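Local coordinates for Csc2 (Thermofilum pendens, PDB 4TXD), which probably binds crRNA as the Cas7-family backbone subunit of type I-D CRISPR interference complexes and carries a bound zinc ion, at residues Thr78-Ser83 against Met87-Ile92; Gly187-Gly192 against Lys360-Leu365; Asp23-Leu28 against Pro253-Thr258. All blocks are in the same frame, centred on the assembly; numbering follows the deposited sequence.

The three contacts sit in separate parts of one chain and none touches another. Interaction 1 pairs strand 77-82, outermost in this chain's central antiparallel sheet, with strand 85-92; its centre lies about 43 Å from that of interaction 2 and about 33 Å from that of interaction 3. Interactions 2 and 3 pack helices: the last turns of helix 343-365 against a loop and short strand, and helix 252-263 against the N-terminal turn. Helix 343-365 connects these two, since its L343 also touches V256; even so, their nearest atoms are about 14 Å apart. Interaction 2 lies on the zinc side, the I191 side chain about 11 Å from that of the zinc ligand C171 and about 14 Å from the ion, too far for direct binding.

Interaction 1: Thr78-Ser83 against Met87-Ile92; sequences TTLEYS and MEVPVI
M87 brings its CE methyl to the hydroxyl end of Y82, 3.3 Å from Y82 OH, and the two side chains cross at about a right angle. The sulfur stands obliquely off the ring, SD 5.5 Å from the Y82 centroid, a Met-aromatic contact. CG of M87 is set between the backbone N and the carbonyl carbon (chi1 58°), and a bend at chi3 turns the methyl to the phenol; a long, flexible thioether suits this reach. On the same face as M87, L80 and V89 cross at about a right angle, L80 CG 3.9 Å from V89 CG2, both branched residues filling the buried side. Further along, T78 points its CG2 methyl at V91 CB (3.7 Å), where F203 of strand 197-204 also packs. T79 and E88 occupy the other face, and E88 turns its carboxylate away to a salt bridge with R207. Two reciprocal pairs of backbone bonds join T78 with V89 and L80 with M87, the straightest running from L80 N to M87 O (2.8 Å, 173° at the hydrogen). Hydrogen-bonded pairs thus flank the non-hydrogen-bonded pair T79-E88, the register of an antiparallel beta hairpin, here outermost in this chain's RRM-like Cas7 sheet.

Interaction 2: Gly187-Gly192 against Lys360-Leu365; sequences GGLSIG and KWVEEL
V362 carries this small helix-on-strand packing, in which the last turns of helix 343-365 lean on I191 of strand 191-193 and on the chain just before it. The strand is half of a two-stranded antiparallel sheet with strand 176-178, so the contact joins the C-terminal helix to the small sheet on the zinc side of the protein. The tight part is entirely aliphatic. I191 reaches toward V362 tip to tip, its CD1 3.6 Å from V362 CG2, while CG1 and CG2 of I191 each lie 3.9 Å from that same methyl, so one valine branch is met by three isoleucine carbons. I191 CD1 also touches the other branch, V362 CG1, less closely at 4.1 Å. That branch is anti to the backbone N (chi1 163°) and meets L189 CD1 at 3.8 Å, again end to end. Beta-branched valine and isoleucine suit the place, being compact and stiff beside the backbone, whereas L189 needs its longer chain to reach across from the loop. F186 adds an aromatic side chain against both I191 and V362, and a backbone bond to L178 holds I191 in the small sheet.

The solvent side is looser and polar. E364 and K360, one turn apart, lie on the far side of the helix, where a long salt bridge links K360 NZ to E364 OE2 (3.8 Å). Before L189, the glycines G187 and G188 are exposed; G188 has a positive phi (70°), which glycine adopts readily. On another flank of the helix, L365 CG rests 3.6 Å above one face of the W361 ring, offset toward its rim.

Interaction 3: Asp23-Leu28 against Pro253-Thr258; sequences DVLAEL and PELVAT
L25 and V256 meet at the centre of this contact, where the side chains cross obliquely and L25 CD2 lies 3.9 Å from V256 CG2. The same L25 methyl stands 4.3 Å from CD2 of L255, so a single leucine branch bridges two successive residues of the opposing helix. V24 completes the first shell with CG1 at 4.2 Å from V256 CG1. This is a light van der Waals contact among buried aliphatic groups, closest at L25-V256: leucine supplies the reach, and the two valines give short, blunt surfaces. With L25 CG anti to the carbonyl carbon (chi1 -71°), the side chain runs out to the neighbouring helix.

This is helix-helix packing, joining the single N-terminal turn 24-27 to helix 252-263. D23 occupies the N-cap position of the short turn, and its OD2 is held in a salt bridge with R34. L25 also touches L30 and L37, V24 meets A334 of helix 328-334, and behind V256 stand V335 and L343.

On the far flank of helix 252-263, the carboxylate of E254 is buried yet well partnered, by R45, R196 and S350. The backbone E254 O accepts from T258 N and from T258 OG1 (2.8 Å from OG1 to E254 O), which approach from opposite faces of the carbonyl plane.

Interaction 1: Thr78-Ser83 against Met87-Ile92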
loop_
_atom_site.group_PDB
_atom_site.type_symbol
_atom_site.label_atom_id
_atom_site.label_comp_id
_atom_site.label_asym_id
_atom_site.label_seq_id
_atom_site.Cartn_x
_atom_site.Cartn_y
_atom_site.Cartn_z
ATOM N N THR A 78 -15.463 2.113 -14.444
ATOM C CA THR A 78 -14.668 1.680 -15.577
ATOM C C THR A 78 -15.303 0.441 -16.199
ATOM O O THR A 78 -16.109 -0.230 -15.572
ATOM C CB THR A 78 -13.209 1.380 -15.160
ATOM O OG1 THR A 78 -12.395 1.268 -16.329
ATOM C CG2 THR A 78 -13.121 0.071 -14.336
ATOM N N THR A 79 -14.938 0.134 -17.436
ATOM C CA THR A 79 -15.579 -0.972 -18.148
ATOM C C THR A 79 -14.814 -2.285 -18.071
ATOM O O THR A 79 -13.630 -2.335 -18.367
ATOM C CB THR A 79 -15.769 -0.618 -19.644
ATOM O OG1 THR A 79 -16.593 0.544 -19.744
ATOM C CG2 THR A 79 -16.413 -1.784 -20.417
ATOM N N LEU A 80 -15.502 -3.347 -17.716
ATOM C CA LEU A 80 -14.978 -4.673 -17.814
ATOM C C LEU A 80 -15.540 -5.324 -19.060
ATOM O O LEU A 80 -16.706 -5.426 -19.187
ATOM C CB LEU A 80 -15.435 -5.519 -16.649
ATOM C CG LEU A 80 -14.866 -5.410 -15.264
ATOM C CD1 LEU A 80 -15.546 -6.435 -14.389
ATOM C CD2 LEU A 80 -13.385 -5.628 -15.284
ATOM N N GLU A 81 -14.676 -5.742 -19.959
ATOM C CA GLU A 81 -15.070 -6.536 -21.110
ATOM C C GLU A 81 -14.886 -8.001 -20.774
ATOM O O GLU A 81 -13.841 -8.404 -20.256
ATOM C CB GLU A 81 -14.251 -6.164 -22.343
ATOM C CG GLU A 81 -15.095 -5.603 -23.470
ATOM C CD GLU A 81 -14.741 -4.174 -23.800
ATOM O OE1 GLU A 81 -13.531 -3.869 -23.876
ATOM O OE2 GLU A 81 -15.671 -3.357 -23.980
ATOM N N TYR A 82 -15.913 -8.796 -21.046
ATOM C CA TYR A 82 -15.871 -10.221 -20.741
ATOM C C TYR A 82 -16.683 -10.996 -21.779
ATOM O O TYR A 82 -17.165 -10.410 -22.757
ATOM C CB TYR A 82 -16.377 -10.485 -19.325
ATOM C CG TYR A 82 -17.842 -10.153 -19.081
ATOM C CD1 TYR A 82 -18.273 -8.837 -18.949
ATOM C CD2 TYR A 82 -18.784 -11.164 -18.941
ATOM C CE1 TYR A 82 -19.605 -8.535 -18.711
ATOM C CE2 TYR A 82 -20.120 -10.878 -18.691
ATOM C CZ TYR A 82 -20.532 -9.564 -18.581
ATOM O OH TYR A 82 -21.865 -9.283 -18.335
ATOM N N SER A 83 -16.815 -12.305 -21.579
ATOM C CA SER A 83 -17.391 -13.180 -22.602
ATOM C C SER A 83 -18.838 -12.818 -22.930
ATOM O O SER A 83 -19.242 -12.812 -24.094
ATOM C CB SER A 83 -17.316 -14.645 -22.160
ATOM O OG SER A 83 -18.134 -14.862 -21.022
ATOM N N MET A 87 -19.567 -4.469 -18.938
ATOM C CA MET A 87 -20.267 -3.780 -17.834
ATOM C C MET A 87 -19.372 -2.723 -17.172
ATOM O O MET A 87 -18.190 -2.964 -16.911
ATOM C CB MET A 87 -20.786 -4.776 -16.771
ATOM C CG MET A 87 -19.759 -5.677 -16.092
ATOM S SD MET A 87 -20.419 -6.599 -14.631
ATOM C CE MET A 87 -21.576 -7.752 -15.394
ATOM N N GLU A 88 -19.941 -1.585 -16.899
ATOM C CA GLU A 88 -19.230 -0.576 -16.200
ATOM C C GLU A 88 -19.386 -0.816 -14.703
ATOM O O GLU A 88 -20.454 -1.013 -14.239
ATOM C CB GLU A 88 -19.614 0.783 -16.724
ATOM C CG GLU A 88 -20.257 1.753 -15.811
ATOM C CD GLU A 88 -21.182 2.717 -16.565
ATOM O OE1 GLU A 88 -22.373 2.747 -16.218
ATOM O OE2 GLU A 88 -20.715 3.393 -17.497
ATOM N N VAL A 89 -18.257 -0.890 -14.018
ATOM C CA VAL A 89 -18.238 -1.257 -12.608
ATOM C C VAL A 89 -17.477 -0.198 -11.826
ATOM O O VAL A 89 -16.633 0.504 -12.382
ATOM C CB VAL A 89 -17.556 -2.635 -12.376
ATOM C CG1 VAL A 89 -18.345 -3.765 -13.059
ATOM C CG2 VAL A 89 -16.100 -2.607 -12.862
ATOM N N PRO A 90 -17.743 -0.108 -10.523
ATOM C CA PRO A 90 -16.916 0.752 -9.671
ATOM C C PRO A 90 -15.467 0.295 -9.655
ATOM O O PRO A 90 -15.170 -0.898 -9.762
ATOM C CB PRO A 90 -17.536 0.593 -8.270
ATOM C CG PRO A 90 -18.847 -0.031 -8.476
ATOM C CD PRO A 90 -18.861 -0.732 -9.800
ATOM N N VAL A 91 -14.570 1.255 -9.499
ATOM C CA VAL A 91 -13.147 0.956 -9.453
ATOM C C VAL A 91 -12.478 1.831 -8.399
ATOM O O VAL A 91 -12.864 2.993 -8.194
ATOM C CB VAL A 91 -12.489 1.167 -10.841
ATOM C CG1 VAL A 91 -12.683 2.596 -11.303
ATOM C CG2 VAL A 91 -11.007 0.812 -10.811
ATOM N N ILE A 92 -11.513 1.255 -7.696
ATOM C CA ILE A 92 -10.698 2.008 -6.761
ATOM C C ILE A 92 -9.360 2.249 -7.437
ATOM O O ILE A 92 -8.573 1.323 -7.614
ATOM C CB ILE A 92 -10.503 1.256 -5.423
ATOM C CG1 ILE A 92 -11.854 0.832 -4.846
ATOM C CG2 ILE A 92 -9.734 2.129 -4.427
ATOM C CD1 ILE A 92 -11.738 -0.088 -3.627
#

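Interaction 2: Gly187-Gly192 against Lys360-Leu365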
loop_
_atom_site.group_PDB
_atom_site.type_symbol
_atom_site.label_atom_id
_atom_site.label_comp_id
_atom_site.label_asym_id
_atom_site.label_seq_id
_atom_site.Cartn_x
_atom_site.Cartn_y
_atom_site.Cartn_z
ATOM N N GLY A 187 20.621 20.652 0.149
ATOM C CA GLY A 187 20.642 22.013 -0.374
ATOM C C GLY A 187 20.824 22.012 -1.885
ATOM O O GLY A 187 21.721 21.350 -2.405
ATOM N N GLY A 188 19.951 22.727 -2.587
ATOM C CA GLY A 188 19.993 22.769 -4.038
ATOM C C GLY A 188 19.584 21.468 -4.716
ATOM O O GLY A 188 19.853 21.279 -5.897
ATOM N N LEU A 189 18.929 20.574 -3.976
ATOM C CA LEU A 189 18.592 19.254 -4.511
ATOM C C LEU A 189 17.133 18.869 -4.278
ATOM O O LEU A 189 16.556 19.209 -3.248
ATOM C CB LEU A 189 19.475 18.189 -3.885
ATOM C CG LEU A 189 20.970 18.198 -4.222
ATOM C CD1 LEU A 189 21.686 17.077 -3.456
ATOM C CD2 LEU A 189 21.180 18.068 -5.741
ATOM N N SER A 190 16.556 18.147 -5.235
ATOM C CA SER A 190 15.248 17.523 -5.047
ATOM C C SER A 190 15.405 16.028 -5.162
ATOM O O SER A 190 15.789 15.511 -6.213
ATOM C CB SER A 190 14.226 18.035 -6.067
ATOM O OG SER A 190 14.010 19.410 -5.881
ATOM N N ILE A 191 15.125 15.336 -4.067
ATOM C CA ILE A 191 15.374 13.911 -3.993
ATOM C C ILE A 191 14.033 13.183 -3.958
ATOM O O ILE A 191 13.215 13.426 -3.070
ATOM C CB ILE A 191 16.218 13.548 -2.751
ATOM C CG1 ILE A 191 17.526 14.351 -2.736
ATOM C CG2 ILE A 191 16.478 12.063 -2.702
ATOM C CD1 ILE A 191 18.385 14.173 -3.991
ATOM N N GLY A 192 13.810 12.302 -4.924
ATOM C CA GLY A 192 12.542 11.595 -5.009
ATOM C C GLY A 192 12.675 10.138 -4.619
ATOM O O GLY A 192 13.563 9.436 -5.086
ATOM N N LYS A 360 23.626 8.239 1.279
ATOM C CA LYS A 360 24.900 7.900 0.686
ATOM C C LYS A 360 24.870 7.975 -0.839
ATOM O O LYS A 360 25.770 8.474 -1.439
ATOM C CB LYS A 360 25.363 6.535 1.123
ATOM C CG LYS A 360 26.747 6.179 0.647
ATOM C CD LYS A 360 27.068 4.725 0.918
ATOM C CE LYS A 360 28.309 4.233 0.201
ATOM N NZ LYS A 360 29.278 3.702 1.186
ATOM N N TRP A 361 23.807 7.471 -1.434
ATOM C CA TRP A 361 23.654 7.527 -2.888
ATOM C C TRP A 361 23.637 8.968 -3.402
ATOM O O TRP A 361 24.273 9.281 -4.424
ATOM C CB TRP A 361 22.374 6.803 -3.320
ATOM C CG TRP A 361 22.100 6.866 -4.814
ATOM C CD1 TRP A 361 22.601 6.038 -5.777
ATOM C CD2 TRP A 361 21.237 7.795 -5.489
ATOM N NE1 TRP A 361 22.119 6.406 -7.025
ATOM C CE2 TRP A 361 21.275 7.480 -6.868
ATOM C CE3 TRP A 361 20.449 8.875 -5.060
ATOM C CZ2 TRP A 361 20.549 8.205 -7.826
ATOM C CZ3 TRP A 361 19.717 9.590 -6.012
ATOM C CH2 TRP A 361 19.771 9.246 -7.379
ATOM N N VAL A 362 22.897 9.830 -2.707
ATOM C CA VAL A 362 22.793 11.235 -3.076
ATOM C C VAL A 362 24.184 11.873 -3.049
ATOM O O VAL A 362 24.578 12.575 -3.990
ATOM C CB VAL A 362 21.828 12.012 -2.124
ATOM C CG1 VAL A 362 22.026 13.529 -2.245
ATOM C CG2 VAL A 362 20.376 11.638 -2.405
ATOM N N GLU A 363 24.931 11.616 -1.977
ATOM C CA GLU A 363 26.278 12.166 -1.849
ATOM C C GLU A 363 27.223 11.616 -2.918
ATOM O O GLU A 363 28.054 12.346 -3.454
ATOM C CB GLU A 363 26.839 11.889 -0.450
ATOM C CG GLU A 363 26.216 12.762 0.630
ATOM C CD GLU A 363 26.547 12.303 2.044
ATOM O OE1 GLU A 363 27.005 11.152 2.215
ATOM O OE2 GLU A 363 26.336 13.095 2.984
ATOM N N GLU A 364 27.098 10.333 -3.239
ATOM C CA GLU A 364 28.011 9.745 -4.212
ATOM C C GLU A 364 27.688 10.057 -5.680
ATOM O O GLU A 364 28.561 9.924 -6.539
ATOM C CB GLU A 364 28.077 8.231 -4.016
ATOM C CG GLU A 364 28.720 7.851 -2.698
ATOM C CD GLU A 364 28.949 6.365 -2.573
ATOM O OE1 GLU A 364 28.244 5.596 -3.261
ATOM O OE2 GLU A 364 29.844 5.971 -1.796
ATOM N N LEU A 365 26.457 10.467 -5.970
ATOM C CA LEU A 365 26.059 10.717 -7.355
ATOM C C LEU A 365 25.868 12.198 -7.691
ATOM O O LEU A 365 25.599 12.540 -8.852
ATOM C CB LEU A 365 24.766 9.952 -7.693
ATOM C CG LEU A 365 24.869 8.495 -8.185
ATOM C CD1 LEU A 365 25.589 8.423 -9.533
ATOM C CD2 LEU A 365 25.574 7.603 -7.162
#

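Interaction 3: Asp23-Leu28 against Pro253-Thr258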
loop_
_atom_site.group_PDB
_atom_site.type_symbol
_atom_site.label_atom_id
_atom_site.label_comp_id
_atom_site.label_asym_id
_atom_site.label_seq_id
_atom_site.Cartn_x
_atom_site.Cartn_y
_atom_site.Cartn_z
ATOM N N ASP A 23 10.195 -16.654 12.867
ATOM C CA ASP A 23 10.310 -16.647 11.423
ATOM C C ASP A 23 8.959 -16.512 10.715
ATOM O O ASP A 23 8.464 -17.473 10.194
ATOM C CB ASP A 23 11.011 -17.919 10.980
ATOM C CG ASP A 23 11.349 -17.922 9.521
ATOM O OD1 ASP A 23 11.924 -18.898 9.035
ATOM O OD2 ASP A 23 11.036 -16.962 8.839
ATOM N N VAL A 24 8.378 -15.320 10.691
ATOM C CA VAL A 24 7.004 -15.100 10.228
ATOM C C VAL A 24 6.758 -15.628 8.809
ATOM O O VAL A 24 5.676 -16.132 8.512
ATOM C CB VAL A 24 6.623 -13.602 10.281
ATOM C CG1 VAL A 24 5.212 -13.391 9.770
ATOM C CG2 VAL A 24 6.735 -13.072 11.699
ATOM N N LEU A 25 7.743 -15.549 7.948
ATOM C CA LEU A 25 7.580 -16.123 6.638
ATOM C C LEU A 25 7.319 -17.614 6.724
ATOM O O LEU A 25 6.511 -18.141 6.016
ATOM C CB LEU A 25 8.789 -15.859 5.773
ATOM C CG LEU A 25 9.030 -14.441 5.288
ATOM C CD1 LEU A 25 10.102 -14.408 4.236
ATOM C CD2 LEU A 25 7.767 -13.804 4.771
ATOM N N ALA A 26 8.037 -18.297 7.592
ATOM C CA ALA A 26 7.856 -19.742 7.720
ATOM C C ALA A 26 6.502 -20.069 8.341
ATOM O O ALA A 26 5.883 -21.078 7.996
ATOM C CB ALA A 26 8.976 -20.349 8.543
ATOM N N GLU A 27 6.056 -19.217 9.262
ATOM C CA GLU A 27 4.756 -19.373 9.904
ATOM C C GLU A 27 3.632 -19.293 8.878
ATOM O O GLU A 27 2.667 -20.058 8.928
ATOM C CB GLU A 27 4.564 -18.310 10.985
ATOM C CG GLU A 27 5.649 -18.346 12.051
ATOM C CD GLU A 27 5.316 -17.508 13.271
ATOM O OE1 GLU A 27 6.205 -17.339 14.129
ATOM O OE2 GLU A 27 4.168 -17.027 13.373
ATOM N N LEU A 28 3.766 -18.352 7.951
ATOM C CA LEU A 28 2.895 -18.288 6.788
ATOM C C LEU A 28 3.503 -19.260 5.785
ATOM O O LEU A 28 4.538 -19.839 6.055
ATOM C CB LEU A 28 2.806 -16.854 6.267
ATOM C CG LEU A 28 2.618 -15.876 7.440
ATOM C CD1 LEU A 28 2.802 -14.423 7.053
ATOM C CD2 LEU A 28 1.249 -16.079 8.074
ATOM N N PRO A 253 10.883 -7.577 6.558
ATOM C CA PRO A 253 9.890 -6.867 7.370
ATOM C C PRO A 253 9.086 -5.807 6.610
ATOM O O PRO A 253 7.960 -5.482 7.003
ATOM C CB PRO A 253 10.729 -6.205 8.471
ATOM C CG PRO A 253 12.107 -6.169 7.950
ATOM C CD PRO A 253 12.261 -7.333 7.028
ATOM N N GLU A 254 9.665 -5.252 5.554
ATOM C CA GLU A 254 8.935 -4.294 4.733
ATOM C C GLU A 254 7.780 -5.007 4.015
ATOM O O GLU A 254 6.638 -4.521 4.003
ATOM C CB GLU A 254 9.887 -3.622 3.746
ATOM C CG GLU A 254 10.875 -2.682 4.441
ATOM C CD GLU A 254 11.990 -2.193 3.524
ATOM O OE1 GLU A 254 12.049 -2.601 2.345
ATOM O OE2 GLU A 254 12.816 -1.397 4.003
ATOM N N LEU A 255 8.084 -6.164 3.446
ATOM C CA LEU A 255 7.076 -6.979 2.791
ATOM C C LEU A 255 5.955 -7.384 3.740
ATOM O O LEU A 255 4.776 -7.211 3.433
ATOM C CB LEU A 255 7.697 -8.238 2.195
ATOM C CG LEU A 255 6.597 -9.202 1.727
ATOM C CD1 LEU A 255 6.361 -9.049 0.246
ATOM C CD2 LEU A 255 6.925 -10.625 2.074
ATOM N N VAL A 256 6.323 -7.940 4.889
ATOM C CA VAL A 256 5.319 -8.414 5.830
ATOM C C VAL A 256 4.489 -7.266 6.369
ATOM O O VAL A 256 3.263 -7.382 6.469
ATOM C CB VAL A 256 5.952 -9.195 6.997
ATOM C CG1 VAL A 256 4.876 -9.554 8.035
ATOM C CG2 VAL A 256 6.638 -10.448 6.457
ATOM N N ALA A 257 5.136 -6.148 6.697
ATOM C CA ALA A 257 4.395 -4.982 7.180
ATOM C C ALA A 257 3.463 -4.419 6.099
ATOM O O ALA A 257 2.396 -3.884 6.409
ATOM C CB ALA A 257 5.354 -3.892 7.666
ATOM N N THR A 258 3.870 -4.530 4.838
ATOM C CA THR A 258 3.025 -4.031 3.756
ATOM C C THR A 258 1.784 -4.924 3.638
ATOM O O THR A 258 0.660 -4.424 3.601
ATOM C CB THR A 258 3.808 -3.960 2.431
ATOM O OG1 THR A 258 4.832 -2.971 2.574
ATOM C CG2 THR A 258 2.904 -3.562 1.259
#